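Side-chain contact in RNA polymerase II subunit B1 CTD phosphatase RTR1 (Saccharomyces cerevisiae, PDB 5C2Y), which removes phosphate from serines in the C-terminal domain repeats of RNA polymerase II, regulating the polymerase as its phosphorylation pattern changes during transcription: residues R24-M28 with H29-V33. Numbering follows the deposited sequence.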
# COMPACT_ATOMS: atom_id res chain seq x y z
N ARG A 24 -2.81 16.75 18.22
CA ARG A 24 -2.10 15.48 18.19
C ARG A 24 -3.10 14.34 18.05
O ARG A 24 -2.85 13.37 17.33
CB ARG A 24 -1.27 15.29 19.47
CG ARG A 24 0.16 15.79 19.36
CD ARG A 24 1.02 15.46 20.58
NE ARG A 24 1.32 14.04 20.70
CZ ARG A 24 0.73 13.22 21.57
NH1 ARG A 24 -0.19 13.69 22.41
NH2 ARG A 24 1.07 11.94 21.61
N GLN A 25 -4.24 14.47 18.72
CA GLN A 25 -5.20 13.37 18.83
C GLN A 25 -6.44 13.52 17.96
O GLN A 25 -7.30 14.37 18.21
CB GLN A 25 -5.64 13.22 20.28
CG GLN A 25 -6.60 12.10 20.50
CD GLN A 25 -5.98 10.78 20.20
OE1 GLN A 25 -4.90 10.47 20.70
NE2 GLN A 25 -6.64 9.98 19.36
N LEU A 26 -6.54 12.64 16.95
CA LEU A 26 -7.65 12.61 16.01
C LEU A 26 -8.91 11.95 16.56
O LEU A 26 -8.84 11.00 17.32
CB LEU A 26 -7.24 11.86 14.74
CG LEU A 26 -6.20 12.44 13.78
CD1 LEU A 26 -5.83 11.37 12.79
CD2 LEU A 26 -6.71 13.68 13.08
N SER A 27 -10.07 12.45 16.14
CA SER A 27 -11.33 11.75 16.33
C SER A 27 -11.45 10.53 15.41
O SER A 27 -10.77 10.47 14.36
CB SER A 27 -12.48 12.68 16.05
OG SER A 27 -12.52 12.94 14.66
N MET A 28 -12.32 9.59 15.76
CA MET A 28 -12.55 8.43 14.89
C MET A 28 -12.99 8.82 13.50
O MET A 28 -12.56 8.22 12.51
CB MET A 28 -13.60 7.52 15.49
CG MET A 28 -13.22 6.97 16.81
SD MET A 28 -14.34 5.62 17.12
CE MET A 28 -13.54 4.84 18.53
N HIS A 29 -13.86 9.83 13.43
CA HIS A 29 -14.30 10.41 12.18
C HIS A 29 -13.18 11.06 11.37
O HIS A 29 -13.15 10.93 10.14
CB HIS A 29 -15.36 11.46 12.43
CG HIS A 29 -15.69 12.27 11.22
ND1 HIS A 29 -16.68 11.91 10.33
CD2 HIS A 29 -15.16 13.43 10.74
CE1 HIS A 29 -16.75 12.81 9.36
NE2 HIS A 29 -15.84 13.74 9.58
N GLU A 30 -12.29 11.78 12.04
CA GLU A 30 -11.16 12.43 11.35
C GLU A 30 -10.22 11.42 10.71
O GLU A 30 -9.79 11.59 9.57
CB GLU A 30 -10.37 13.31 12.31
CG GLU A 30 -11.04 14.63 12.62
CD GLU A 30 -10.33 15.41 13.69
OE1 GLU A 30 -10.00 14.81 14.74
OE2 GLU A 30 -10.09 16.62 13.48
N ALA A 31 -9.88 10.39 11.47
CA ALA A 31 -9.05 9.33 10.93
C ALA A 31 -9.72 8.80 9.67
O ALA A 31 -9.06 8.62 8.64
CB ALA A 31 -8.84 8.24 11.93
N GLU A 32 -11.03 8.60 9.74
CA GLU A 32 -11.78 8.12 8.58
C GLU A 32 -11.60 9.03 7.38
O GLU A 32 -11.21 8.55 6.32
CB GLU A 32 -13.27 7.99 8.90
CG GLU A 32 -13.65 6.67 9.54
CD GLU A 32 -15.14 6.55 9.77
OE1 GLU A 32 -15.87 7.53 9.52
OE2 GLU A 32 -15.58 5.47 10.22
N VAL A 33 -11.88 10.32 7.55
CA VAL A 33 -11.69 11.26 6.45
C VAL A 33 -10.28 11.16 5.86
O VAL A 33 -10.11 11.03 4.65
CB VAL A 33 -11.96 12.72 6.90
CG1 VAL A 33 -11.58 13.70 5.79
CG2 VAL A 33 -13.41 12.88 7.26
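Ser27 and Glu30 close a capping box at the start of helix 28-42, each side chain bonding to the backbone N-H of the other. Ser27 OG accepts from Glu30 N at 2.9 Å; chi1 of 71° sets the hydroxyl between its own N and carbonyl carbon, turned to the first helical turn. In return Glu30 OE1 receives Ser27 N at 2.7 Å on its anti lone pair, in an almost straight bond (174°). A weak bond from Ser27 OG also reaches OE1, which thus has two donors from one residue.

The backbone then takes up the regular helical pattern: Ala31 N bonds to Ser27 O at 3.0 Å and Glu32 N to Met28 O at 3.2 Å.

Apolar contact lies beside the box. Leu26, the residue before the cap, lays CD2 against Glu30 CB (3.8 Å), while its CD1 faces Ala31 CB more loosely at 4.4 Å. Phe20 also touches Glu30, and Gln25 ties the incoming loop to Thr141.

Were Glu30 shortened to an alanine, Ser27 N would probably lose its carboxylate acceptor, and OG its weak second partner, leaving the turn before the helix less firmly fixed. The reciprocal bonds mark Ser27 as the N-cap and are consistent with a firmly set helix start, and the carboxylate's negative charge probably interacts favourably with the helix dipole at this N-terminal end.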